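Local atomic coordinates of putative Nitroreductase (Desulfovibrio desulfuricans subsp. desulfuricans str. G20, PDB entry 3E39), a protein that binds flavin mononucleotide between its two subunits and is probably an oxidoreductase of the nitroreductase family. Residues I39-G44 against A101-Q106; I82-D87 against Q106-A111; L33-G38 against C50-I55; N127-L132 against L143-A148. One frame throughout, in Å; residues are numbered along the deposited sequence. Where two conformers were deposited one is given.

Interaction 1: residues I39-G44 against A101-Q106; sequences IWAPSG and AGAAVQ. With FMN (flavin mononucleotide), chain G.
Ahead of the point where A41 meets A103 and A104, I39 and W40 turn their side chains away from the 101-106 helix. I39 packs on F52, while the indole of W40 makes a cation-pi contact with R13 of the second subunit, whose R15 binds the carbonyl oxygen of W40 through NH2. The chain then extends, and A41 delivers its methyl to the helix. CB of A41 lies over the peptide link between A103 and A104, 3.7 Å from A103 C and 3.5 Å from A104 CA; the latter is tighter than an ordinary carbon-carbon contact. With methyl side chains on both sides of this point, the backbones come close, A41 CA and A104 CA being 4.9 Å apart. The methyls themselves are less pressed, A41 CB standing 4.0 Å from A104 CB. P42 follows with a loose touch of its CD on A103 CB, and its other edge serves the cofactor: P42 CB is 3.1 Å from O3' of the FMN ribityl chain. This is the nitroreductase arrangement of a flavin held at the dimer interface, for the same FMN is hydrogen-bonded by S17, R19 and E124, among others, of the second subunit. S43 no longer touches the helix; its OG is bonded to the backbone N of Q48, and its CA lies 3.5 Å from the flavin methyl C8M. G44 ends the run over the face of the dimethylbenzene ring, its N 3.4 Å from FMN C8.

Interaction 2: residues I82-D87 against Q106-A111; sequences ILVFLD and QNMLLA
The backbone N of V84, the residue whose side chain meets M108, is hydrogen-bonded to the carbonyl oxygen of A147. V84 stands opposite two residues, E146 and A147, of the neighbouring strand, which makes a classic beta bulge, and from this paired strand V84 and I82 project toward the helix. The contact itself is carried by one long side chain. M108, modelled as selenomethionine, leaves the helix with CG anti to its carbonyl carbon, runs extended through chi2 and bends at chi3 (-72°), which carries CE to within 3.7 Å of V84 CG2. The two side chains lie alongside each other, pointing opposite ways. Selenium lies beside I82, with SE 4.3 Å from I82 CG2, a looser touch. M108 was deposited in two conformers, so the contacts of CE and SE hold for one of them and are less certain. The reach is needed because the backbones are far apart, I82 CA and M108 CA being separated by 9.4 Å. I34 and F52 also pack on M108. On another side of the helix, N107 and Q106 exchange hydrogen bonds with Q106 and N107 of the second subunit. A long helix lying between an antiparallel sheet and the partner subunit is characteristic of the dimeric nitroreductase fold.

Interaction 3: residues L33-G38 against C50-I55; sequences LILEAG and CRFLVI
L35 is the main link between the 33-38 helix and the strand, placing one methyl against F52 and the other against V54. CD1 lies 3.9 Å from V54 CG2, and CD2 lies 4.0 Å from F52 CB, close to where the ring begins. L35 and F52 run past each other in opposite senses, whereas V54 is met at a slant. Helix and strand are nearly antiparallel, their segment axes at 166° and 10.4 Å apart, so that leucine and phenylalanine must bridge the gap between them. At the C-terminal end of the helix segment the packing is slacker: F52 CZ approaches the backbone of G38, 4.3 Å from its C atom, where there is no side chain in the way. The opposite flank of the helix is partly exposed, with L33 and E36 directed away from the strand. R51 likewise avoids the interface. Its NH1 donates to C50 O over 2.9 Å, from well above the carbonyl plane (66° out of it). Because helix and strand meet without a polar bond, mainly through hydrocarbon, dispersion and side-chain shape probably set their spacing, while the guanidinium of R51 pairs through NH2 with D87 on the neighbouring strand.

Interaction 4: residues N127-L132 against L143-A148; sequences NQAATL and LSFEAA
L132 and F145 each set CG anti to the backbone N, with chi1 at 177° and -179°, which swings each side chain out from its backbone and brings L132 CD2 to 3.7 Å from F145 CE2. The two side chains meet at an angle. A129 approaches the same phenyl group at its edge, close to the ring plane: its CB is 4.0 Å from F145 CB and 4.1 Å from F145 CD2. The aromatic ring is thus touched by two residues from the first turn of the helix. The helix opens after Q128, the N-cap residue, whose carbonyl oxygen accepts from L132 N at 2.9 Å and, over a longer distance, from T131 N. F145 also meets the ring of F85, their planes about 30° apart, which ties the contact into the next strand. The neighbours of F145 along the strand carry the polar chemistry on the other face of the sheet. S144 OG donates to E146 OE2 over a short 2.6 Å, and OE1 of the same carboxylate is hydrogen-bonded to H98. A buried carboxylate gripped at both oxygens is probably stabilised as a charged group, whereas between helix and strand the attachment is purely apolar.

Overall arrangement
Helix 94-114 is common to interactions 1 and 2, which share Q106 and have centres about 7 Å apart. Interactions 2 and 3 are closer still, about 6 Å between centres, and are joined by backbone bonds such as L83 N to L53 O (2.8 Å) and by N107 ND2 to A37 O. Interaction 4 hangs on the other side of strand 80-87, where L86 N is 2.8 Å from S144 O; its centre is about 16 Å from that of interaction 3. Of the four, interaction 1 touches FMN directly, whereas the side chains of V84 and F145 remain about 11 and 10 Å from a bound flavin.

Interaction 1: residues I39-G44 against A101-Q106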
loop_
_atom_site.group_PDB
_atom_site.type_symbol
_atom_site.label_atom_id
_atom_site.label_comp_id
_atom_site.label_asym_id
_atom_site.label_seq_id
_atom_site.Cartn_x
_atom_site.Cartn_y
_atom_site.Cartn_z
ATOM N N ILE A 39 5.239 -9.939 1.865
ATOM C CA ILE A 39 6.372 -10.103 0.961
ATOM C C ILE A 39 5.947 -10.075 -0.507
ATOM O O ILE A 39 6.769 -9.763 -1.391
ATOM C CB ILE A 39 7.218 -11.353 1.264
ATOM C CG1 ILE A 39 6.498 -12.630 0.897
ATOM C CG2 ILE A 39 7.677 -11.382 2.749
ATOM C CD1 ILE A 39 7.453 -13.865 0.982
ATOM N N TRP A 40 4.672 -10.361 -0.774
ATOM C CA TRP A 40 4.117 -10.348 -2.136
ATOM C C TRP A 40 3.614 -8.971 -2.611
ATOM O O TRP A 40 3.170 -8.827 -3.753
ATOM C CB TRP A 40 3.113 -11.484 -2.370
ATOM C CG TRP A 40 3.866 -12.763 -2.644
ATOM C CD1 TRP A 40 4.252 -13.697 -1.729
ATOM C CD2 TRP A 40 4.454 -13.162 -3.890
ATOM N NE1 TRP A 40 4.981 -14.675 -2.337
ATOM C CE2 TRP A 40 5.129 -14.371 -3.664
ATOM C CE3 TRP A 40 4.440 -12.636 -5.176
ATOM C CZ2 TRP A 40 5.796 -15.044 -4.673
ATOM C CZ3 TRP A 40 5.100 -13.279 -6.167
ATOM C CH2 TRP A 40 5.781 -14.489 -5.919
ATOM N N ALA A 41 3.708 -7.963 -1.755
ATOM C CA ALA A 41 3.497 -6.595 -2.219
ATOM C C ALA A 41 4.590 -6.298 -3.255
ATOM O O ALA A 41 5.692 -6.870 -3.201
ATOM C CB ALA A 41 3.596 -5.601 -1.052
ATOM N N PRO A 42 4.306 -5.413 -4.210
ATOM C CA PRO A 42 5.317 -5.049 -5.214
ATOM C C PRO A 42 6.411 -4.115 -4.657
ATOM O O PRO A 42 6.250 -3.490 -3.612
ATOM C CB PRO A 42 4.485 -4.320 -6.270
ATOM C CG PRO A 42 3.374 -3.686 -5.460
ATOM C CD PRO A 42 3.026 -4.719 -4.435
ATOM N N SER A 43 7.538 -4.055 -5.356
ATOM C CA SER A 43 8.611 -3.149 -5.029
ATOM C C SER A 43 9.288 -2.756 -6.327
ATOM O O SER A 43 9.301 -3.518 -7.311
ATOM C CB SER A 43 9.615 -3.792 -4.061
ATOM O OG SER A 43 10.320 -4.875 -4.643
ATOM N N GLY A 44 9.861 -1.564 -6.350
ATOM C CA GLY A 44 10.634 -1.138 -7.513
ATOM C C GLY A 44 11.780 -2.130 -7.770
ATOM O O GLY A 44 12.430 -2.636 -6.841
ATOM N N ALA A 101 6.836 -0.048 1.230
ATOM C CA ALA A 101 6.598 -0.455 2.618
ATOM C C ALA A 101 5.117 -0.263 2.919
ATOM O O ALA A 101 4.502 -1.113 3.551
ATOM C CB ALA A 101 7.467 0.322 3.598
ATOM N N GLY A 102 4.545 0.839 2.419
ATOM C CA GLY A 102 3.105 1.117 2.560
ATOM C C GLY A 102 2.256 0.032 1.895
ATOM O O GLY A 102 1.230 -0.440 2.463
ATOM N N ALA A 103 2.697 -0.405 0.716
ATOM C CA ALA A 103 1.963 -1.454 -0.025
ATOM C C ALA A 103 2.050 -2.783 0.726
ATOM O O ALA A 103 1.063 -3.543 0.789
ATOM C CB ALA A 103 2.478 -1.578 -1.440
ATOM N N ALA A 104 3.213 -3.070 1.318
ATOM C CA ALA A 104 3.394 -4.272 2.137
ATOM C C ALA A 104 2.508 -4.221 3.385
ATOM O O ALA A 104 1.823 -5.183 3.702
ATOM C CB ALA A 104 4.852 -4.428 2.548
ATOM N N VAL A 105 2.513 -3.087 4.089
ATOM C CA VAL A 105 1.660 -2.921 5.280
ATOM C C VAL A 105 0.176 -3.109 4.868
ATOM O O VAL A 105 -0.553 -3.834 5.504
ATOM C CB VAL A 105 1.907 -1.598 6.034
ATOM C CG1 VAL A 105 0.884 -1.397 7.155
ATOM C CG2 VAL A 105 3.349 -1.464 6.607
ATOM N N GLN A 106 -0.266 -2.465 3.783
ATOM C CA GLN A 106 -1.633 -2.567 3.345
ATOM C C GLN A 106 -2.042 -4.008 3.046
ATOM O O GLN A 106 -3.105 -4.423 3.465
ATOM C CB GLN A 106 -1.893 -1.670 2.116
ATOM C CG GLN A 106 -3.369 -1.611 1.701
ATOM C CD GLN A 106 -4.319 -1.014 2.764
ATOM O OE1 GLN A 106 -3.901 -0.371 3.737
ATOM N NE2 GLN A 106 -5.621 -1.168 2.520
HETATM N N1 FMN G . 7.268 -1.628 -13.442
HETATM C C2 FMN G . 7.573 -1.064 -14.658
HETATM O O2 FMN G . 7.436 -1.743 -15.647
HETATM N N3 FMN G . 7.989 0.243 -14.781
HETATM C C4 FMN G . 8.119 1.060 -13.691
HETATM O O4 FMN G . 8.188 2.278 -13.864
HETATM C C4A FMN G . 7.833 0.522 -12.451
HETATM N N5 FMN G . 7.951 1.301 -11.338
HETATM C C5A FMN G . 7.628 0.772 -10.106
HETATM C C6 FMN G . 7.781 1.583 -9.000
HETATM C C7 FMN G . 7.454 1.095 -7.735
HETATM C C7M FMN G . 7.663 1.944 -6.510
HETATM C C8 FMN G . 6.994 -0.209 -7.566
HETATM C C8M FMN G . 6.415 -0.668 -6.237
HETATM C C9 FMN G . 6.876 -1.024 -8.673
HETATM C C9A FMN G . 7.202 -0.551 -9.961
HETATM N N10 FMN G . 7.071 -1.348 -11.114
HETATM C C10 FMN G . 7.386 -0.817 -12.328
HETATM C "C1'" FMN G . 6.562 -2.760 -11.061
HETATM C "C2'" FMN G . 7.629 -3.686 -10.466
HETATM O "O2'" FMN G . 8.658 -3.903 -11.407
HETATM C "C3'" FMN G . 6.974 -4.973 -9.981
HETATM O "O3'" FMN G . 6.083 -4.741 -8.937
HETATM C "C4'" FMN G . 8.002 -6.022 -9.532
HETATM O "O4'" FMN G . 8.825 -6.388 -10.631
HETATM C "C5'" FMN G . 7.324 -7.285 -9.034
HETATM O "O5'" FMN G . 6.435 -7.809 -10.014
HETATM P P FMN G . 4.904 -8.052 -9.662
HETATM O O1P FMN G . 4.304 -8.882 -10.772
HETATM O O2P FMN G . 4.271 -6.678 -9.528
HETATM O O3P FMN G . 4.790 -8.791 -8.360
#

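Interaction 2: residues I82-D87 against Q106-A111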
loop_
_atom_site.group_PDB
_atom_site.type_symbol
_atom_site.label_atom_id
_atom_site.label_comp_id
_atom_site.label_asym_id
_atom_site.label_seq_id
_atom_site.Cartn_x
_atom_site.Cartn_y
_atom_site.Cartn_z
ATOM N N ILE A 82 3.802 -6.949 14.289
ATOM C CA ILE A 82 4.752 -7.171 13.212
ATOM C C ILE A 82 5.450 -5.822 12.946
ATOM O O ILE A 82 4.815 -4.827 12.571
ATOM C CB ILE A 82 4.097 -7.737 11.907
ATOM C CG1 ILE A 82 3.488 -9.128 12.146
ATOM C CG2 ILE A 82 5.153 -7.833 10.740
ATOM C CD1 ILE A 82 2.625 -9.628 10.977
ATOM N N LEU A 83 6.746 -5.776 13.211
ATOM C CA LEU A 83 7.538 -4.606 12.893
ATOM C C LEU A 83 8.002 -4.687 11.439
ATOM O O LEU A 83 8.485 -5.737 10.986
ATOM C CB LEU A 83 8.711 -4.446 13.853
ATOM C CG LEU A 83 8.374 -4.438 15.339
ATOM C CD1 LEU A 83 9.659 -4.260 16.182
ATOM C CD2 LEU A 83 7.372 -3.366 15.658
ATOM N N VAL A 84 7.810 -3.589 10.710
ATOM C CA VAL A 84 8.184 -3.499 9.309
ATOM C C VAL A 84 9.338 -2.514 9.127
ATOM O O VAL A 84 9.299 -1.392 9.635
ATOM C CB VAL A 84 6.979 -3.026 8.487
ATOM C CG1 VAL A 84 7.277 -3.084 6.976
ATOM C CG2 VAL A 84 5.742 -3.864 8.866
ATOM N N PHE A 85 10.342 -2.929 8.352
ATOM C CA PHE A 85 11.519 -2.119 8.103
ATOM C C PHE A 85 11.890 -2.160 6.623
ATOM O O PHE A 85 11.427 -3.010 5.848
ATOM C CB PHE A 85 12.764 -2.671 8.832
ATOM C CG PHE A 85 12.567 -2.914 10.291
ATOM C CD1 PHE A 85 11.986 -4.097 10.724
ATOM C CD2 PHE A 85 12.981 -1.982 11.235
ATOM C CE1 PHE A 85 11.780 -4.330 12.057
ATOM C CE2 PHE A 85 12.779 -2.222 12.579
ATOM C CZ PHE A 85 12.186 -3.387 12.990
ATOM N N LEU A 86 12.683 -1.185 6.214
ATOM C CA LEU A 86 13.366 -1.267 4.939
ATOM C C LEU A 86 14.833 -1.540 5.258
ATOM O O LEU A 86 15.421 -0.954 6.182
ATOM C CB LEU A 86 13.287 0.011 4.110
ATOM C CG LEU A 86 11.917 0.403 3.582
ATOM C CD1 LEU A 86 11.904 1.801 3.071
ATOM C CD2 LEU A 86 11.501 -0.583 2.498
ATOM N N ASP A 87 15.403 -2.459 4.499
ATOM C CA ASP A 87 16.837 -2.743 4.554
ATOM C C ASP A 87 17.508 -1.634 3.752
ATOM O O ASP A 87 17.321 -1.506 2.540
ATOM C CB ASP A 87 17.110 -4.111 3.956
ATOM C CG ASP A 87 18.598 -4.469 3.928
ATOM O OD1 ASP A 87 19.459 -3.582 3.905
ATOM O OD2 ASP A 87 18.900 -5.659 3.867
ATOM N N GLN A 106 -0.266 -2.465 3.783
ATOM C CA GLN A 106 -1.633 -2.567 3.345
ATOM C C GLN A 106 -2.042 -4.008 3.046
ATOM O O GLN A 106 -3.105 -4.423 3.465
ATOM C CB GLN A 106 -1.893 -1.670 2.116
ATOM C CG GLN A 106 -3.369 -1.611 1.701
ATOM C CD GLN A 106 -4.319 -1.014 2.764
ATOM O OE1 GLN A 106 -3.901 -0.371 3.737
ATOM N NE2 GLN A 106 -5.621 -1.168 2.520
ATOM N N ASN A 107 -1.184 -4.769 2.354
ATOM C CA ASN A 107 -1.451 -6.179 2.107
ATOM C C ASN A 107 -1.640 -6.947 3.409
ATOM O O ASN A 107 -2.523 -7.779 3.509
ATOM C CB ASN A 107 -0.304 -6.839 1.342
ATOM C CG ASN A 107 -0.433 -6.732 -0.151
ATOM O OD1 ASN A 107 -1.401 -6.158 -0.685
ATOM N ND2 ASN A 107 0.543 -7.310 -0.846
HETATM N N MSE A 108 -0.791 -6.665 4.388
HETATM C CA MSE A 108 -0.874 -7.321 5.684
HETATM C C MSE A 108 -2.155 -6.973 6.445
HETATM O O MSE A 108 -2.759 -7.840 7.062
HETATM C CB MSE A 108 0.395 -7.070 6.492
HETATM C CG MSE A 108 1.576 -7.824 5.887
HETATM SE SE MSE A 108 3.141 -7.867 6.955
HETATM C CE MSE A 108 3.630 -5.934 6.676
ATOM N N LEU A 109 -2.604 -5.716 6.357
ATOM C CA LEU A 109 -3.856 -5.279 6.992
ATOM C C LEU A 109 -5.063 -5.967 6.313
ATOM O O LEU A 109 -6.013 -6.381 6.986
ATOM C CB LEU A 109 -4.008 -3.755 6.906
ATOM C CG LEU A 109 -3.041 -2.881 7.700
ATOM C CD1 LEU A 109 -3.395 -1.400 7.448
ATOM C CD2 LEU A 109 -3.028 -3.297 9.188
ATOM N N LEU A 110 -5.027 -6.070 4.974
ATOM C CA LEU A 110 -6.074 -6.757 4.219
ATOM C C LEU A 110 -6.061 -8.267 4.558
ATOM O O LEU A 110 -7.106 -8.895 4.750
ATOM C CB LEU A 110 -5.910 -6.529 2.716
ATOM C CG LEU A 110 -6.191 -5.089 2.254
ATOM C CD1 LEU A 110 -5.834 -4.872 0.769
ATOM C CD2 LEU A 110 -7.676 -4.715 2.516
ATOM N N ALA A 111 -4.865 -8.831 4.652
ATOM C CA ALA A 111 -4.713 -10.234 5.007
ATOM C C ALA A 111 -5.258 -10.500 6.406
ATOM O O ALA A 111 -5.988 -11.489 6.608
ATOM C CB ALA A 111 -3.265 -10.688 4.894
#

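Interaction 3: residues L33-G38 against C50-I55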
loop_
_atom_site.group_PDB
_atom_site.type_symbol
_atom_site.label_atom_id
_atom_site.label_comp_id
_atom_site.label_asym_id
_atom_site.label_seq_id
_atom_site.Cartn_x
_atom_site.Cartn_y
_atom_site.Cartn_z
ATOM N N LEU A 33 0.593 -16.424 7.133
ATOM C CA LEU A 33 -0.216 -15.953 6.005
ATOM C C LEU A 33 -0.159 -14.422 5.867
ATOM O O LEU A 33 -0.107 -13.902 4.734
ATOM C CB LEU A 33 -1.665 -16.408 6.098
ATOM C CG LEU A 33 -1.857 -17.908 5.919
ATOM C CD1 LEU A 33 -3.281 -18.290 6.272
ATOM C CD2 LEU A 33 -1.478 -18.340 4.469
ATOM N N ILE A 34 -0.150 -13.718 7.005
ATOM C CA ILE A 34 -0.067 -12.265 6.994
ATOM C C ILE A 34 1.293 -11.833 6.417
ATOM O O ILE A 34 1.382 -10.977 5.542
ATOM C CB ILE A 34 -0.327 -11.660 8.384
ATOM C CG1 ILE A 34 -1.808 -11.834 8.768
ATOM C CG2 ILE A 34 0.004 -10.170 8.395
ATOM C CD1 ILE A 34 -2.117 -11.609 10.270
ATOM N N LEU A 35 2.355 -12.453 6.893
ATOM C CA LEU A 35 3.698 -12.114 6.421
ATOM C C LEU A 35 3.832 -12.420 4.917
ATOM O O LEU A 35 4.417 -11.629 4.179
ATOM C CB LEU A 35 4.748 -12.871 7.223
ATOM C CG LEU A 35 4.967 -12.439 8.675
ATOM C CD1 LEU A 35 5.879 -13.487 9.345
ATOM C CD2 LEU A 35 5.554 -11.076 8.752
ATOM N N GLU A 36 3.266 -13.547 4.474
ATOM C CA GLU A 36 3.296 -13.925 3.026
ATOM C C GLU A 36 2.614 -12.872 2.162
ATOM O O GLU A 36 3.056 -12.588 1.041
ATOM C CB GLU A 36 2.622 -15.295 2.796
ATOM C CG GLU A 36 3.499 -16.490 3.194
ATOM C CD GLU A 36 4.687 -16.681 2.286
ATOM O OE1 GLU A 36 4.601 -16.358 1.077
ATOM O OE2 GLU A 36 5.714 -17.188 2.764
ATOM N N ALA A 37 1.525 -12.305 2.675
ATOM C CA ALA A 37 0.828 -11.192 1.986
ATOM C C ALA A 37 1.792 -10.005 1.875
ATOM O O ALA A 37 1.915 -9.358 0.834
ATOM C CB ALA A 37 -0.432 -10.782 2.749
ATOM N N GLY A 38 2.490 -9.722 2.968
ATOM C CA GLY A 38 3.464 -8.647 2.988
ATOM C C GLY A 38 4.596 -8.766 1.970
ATOM O O GLY A 38 4.865 -7.789 1.258
ATOM N N CYS A 50 11.764 -4.771 1.992
ATOM C CA CYS A 50 11.125 -4.892 3.293
ATOM C C CYS A 50 11.653 -6.057 4.123
ATOM O O CYS A 50 11.913 -7.164 3.612
ATOM C CB CYS A 50 9.598 -4.970 3.188
ATOM S SG CYS A 50 8.855 -3.500 2.473
ATOM N N ARG A 51 11.728 -5.802 5.431
ATOM C CA ARG A 51 12.187 -6.780 6.417
ATOM C C ARG A 51 11.168 -6.744 7.570
ATOM O O ARG A 51 10.552 -5.705 7.828
ATOM C CB ARG A 51 13.581 -6.432 6.910
ATOM C CG ARG A 51 14.655 -6.441 5.841
ATOM C CD ARG A 51 14.915 -7.840 5.245
ATOM N NE ARG A 51 15.983 -7.711 4.236
ATOM C CZ ARG A 51 15.798 -7.398 2.953
ATOM N NH1 ARG A 51 14.585 -7.283 2.448
ATOM N NH2 ARG A 51 16.858 -7.265 2.140
ATOM N N PHE A 52 11.033 -7.863 8.270
ATOM C CA PHE A 52 9.977 -8.016 9.273
ATOM C C PHE A 52 10.492 -8.632 10.546
ATOM O O PHE A 52 11.415 -9.469 10.526
ATOM C CB PHE A 52 8.865 -8.898 8.702
ATOM C CG PHE A 52 8.423 -8.468 7.323
ATOM C CD1 PHE A 52 7.443 -7.519 7.157
ATOM C CD2 PHE A 52 9.071 -8.953 6.183
ATOM C CE1 PHE A 52 7.051 -7.114 5.891
ATOM C CE2 PHE A 52 8.680 -8.523 4.908
ATOM C CZ PHE A 52 7.659 -7.616 4.779
ATOM N N LEU A 53 9.895 -8.215 11.659
ATOM C CA LEU A 53 10.219 -8.784 12.957
ATOM C C LEU A 53 8.925 -8.999 13.718
ATOM O O LEU A 53 8.182 -8.052 13.973
ATOM C CB LEU A 53 11.154 -7.868 13.727
ATOM C CG LEU A 53 11.574 -8.368 15.116
ATOM C CD1 LEU A 53 12.167 -9.784 15.124
ATOM C CD2 LEU A 53 12.509 -7.339 15.707
ATOM N N VAL A 54 8.669 -10.245 14.090
ATOM C CA VAL A 54 7.460 -10.597 14.838
ATOM C C VAL A 54 7.711 -10.525 16.325
ATOM O O VAL A 54 8.704 -11.097 16.817
ATOM C CB VAL A 54 6.981 -12.037 14.451
ATOM C CG1 VAL A 54 5.752 -12.470 15.278
ATOM C CG2 VAL A 54 6.698 -12.137 12.925
ATOM N N ILE A 55 6.791 -9.847 17.044
ATOM C CA ILE A 55 6.881 -9.718 18.501
ATOM C C ILE A 55 5.538 -10.102 19.092
ATOM O O ILE A 55 4.563 -9.349 18.958
ATOM C CB ILE A 55 7.224 -8.276 18.964
ATOM C CG1 ILE A 55 8.555 -7.797 18.354
ATOM C CG2 ILE A 55 7.300 -8.199 20.494
ATOM C CD1 ILE A 55 9.771 -8.520 18.822
#

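Interaction 4: residues N127-L132 against L143-A148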
loop_
_atom_site.group_PDB
_atom_site.type_symbol
_atom_site.label_atom_id
_atom_site.label_comp_id
_atom_site.label_asym_id
_atom_site.label_seq_id
_atom_site.Cartn_x
_atom_site.Cartn_y
_atom_site.Cartn_z
ATOM N N ASN A 127 8.581 7.416 15.070
ATOM C CA ASN A 127 9.218 8.685 15.463
ATOM C C ASN A 127 10.331 8.452 16.498
ATOM O O ASN A 127 11.232 9.281 16.631
ATOM C CB ASN A 127 8.225 9.636 16.115
ATOM C CG ASN A 127 7.050 9.973 15.254
ATOM O OD1 ASN A 127 7.033 9.712 14.048
ATOM N ND2 ASN A 127 6.042 10.593 15.873
ATOM N N GLN A 128 10.220 7.365 17.258
ATOM C CA GLN A 128 11.215 6.988 18.265
ATOM C C GLN A 128 12.243 5.959 17.789
ATOM O O GLN A 128 12.938 5.345 18.597
ATOM C CB GLN A 128 10.487 6.463 19.511
ATOM C CG GLN A 128 9.697 7.492 20.305
ATOM C CD GLN A 128 8.433 8.031 19.608
ATOM O OE1 GLN A 128 8.368 9.214 19.249
ATOM N NE2 GLN A 128 7.431 7.151 19.407
ATOM N N ALA A 129 12.383 5.792 16.480
ATOM C CA ALA A 129 13.308 4.795 15.937
ATOM C C ALA A 129 14.736 4.847 16.480
ATOM O O ALA A 129 15.330 3.818 16.735
ATOM C CB ALA A 129 13.367 4.918 14.384
ATOM N N ALA A 130 15.301 6.040 16.611
ATOM C CA ALA A 130 16.721 6.196 17.015
ATOM C C ALA A 130 17.072 5.544 18.359
ATOM O O ALA A 130 18.165 5.031 18.539
ATOM C CB ALA A 130 17.099 7.718 17.042
ATOM N N THR A 131 16.122 5.582 19.274
ATOM C CA THR A 131 16.269 5.009 20.608
ATOM C C THR A 131 15.658 3.620 20.658
ATOM O O THR A 131 16.235 2.701 21.241
ATOM C CB THR A 131 15.655 5.945 21.676
ATOM O OG1 THR A 131 14.274 6.211 21.392
ATOM C CG2 THR A 131 16.417 7.270 21.702
ATOM N N LEU A 132 14.509 3.434 20.018
ATOM C CA LEU A 132 13.872 2.122 20.031
ATOM C C LEU A 132 14.674 0.995 19.352
ATOM O O LEU A 132 14.782 -0.089 19.906
ATOM C CB LEU A 132 12.451 2.222 19.436
ATOM C CG LEU A 132 11.617 0.940 19.288
ATOM C CD1 LEU A 132 11.403 0.210 20.628
ATOM C CD2 LEU A 132 10.292 1.313 18.623
ATOM N N LEU A 143 18.776 -0.508 9.086
ATOM C CA LEU A 143 17.332 -0.590 8.904
ATOM C C LEU A 143 16.614 0.731 9.113
ATOM O O LEU A 143 16.989 1.498 10.006
ATOM C CB LEU A 143 16.812 -1.605 9.937
ATOM C CG LEU A 143 17.321 -3.066 9.868
ATOM C CD1 LEU A 143 16.967 -3.794 11.183
ATOM C CD2 LEU A 143 16.787 -3.778 8.632
ATOM N N SER A 144 15.619 1.007 8.260
ATOM C CA SER A 144 14.711 2.136 8.399
ATOM C C SER A 144 13.407 1.544 8.946
ATOM O O SER A 144 12.854 0.639 8.337
ATOM C CB SER A 144 14.451 2.817 7.054
ATOM O OG SER A 144 13.368 3.694 7.170
ATOM N N PHE A 145 12.962 2.034 10.101
ATOM C CA PHE A 145 11.784 1.547 10.765
ATOM C C PHE A 145 10.590 2.212 10.108
ATOM O O PHE A 145 10.448 3.431 10.189
ATOM C CB PHE A 145 11.900 1.834 12.271
ATOM C CG PHE A 145 10.737 1.363 13.107
ATOM C CD1 PHE A 145 10.016 0.207 12.799
ATOM C CD2 PHE A 145 10.412 2.048 14.282
ATOM C CE1 PHE A 145 8.954 -0.209 13.596
ATOM C CE2 PHE A 145 9.367 1.611 15.094
ATOM C CZ PHE A 145 8.641 0.476 14.754
ATOM N N GLU A 146 9.743 1.404 9.459
ATOM C CA GLU A 146 8.602 1.927 8.691
ATOM C C GLU A 146 7.242 1.946 9.394
ATOM O O GLU A 146 6.475 2.898 9.225
ATOM C CB GLU A 146 8.465 1.130 7.399
ATOM C CG GLU A 146 9.682 1.170 6.537
ATOM C CD GLU A 146 9.911 2.547 5.955
ATOM O OE1 GLU A 146 9.046 3.035 5.184
ATOM O OE2 GLU A 146 10.950 3.133 6.290
ATOM N N ALA A 147 6.932 0.897 10.151
ATOM C CA ALA A 147 5.619 0.764 10.794
ATOM C C ALA A 147 5.593 -0.408 11.734
ATOM O O ALA A 147 6.435 -1.289 11.625
ATOM C CB ALA A 147 4.553 0.501 9.694
ATOM N N ALA A 148 4.617 -0.423 12.646
ATOM C CA ALA A 148 4.334 -1.601 13.467
ATOM C C ALA A 148 2.867 -1.922 13.214
ATOM O O ALA A 148 2.067 -1.026 13.177
ATOM C CB ALA A 148 4.546 -1.328 14.961
#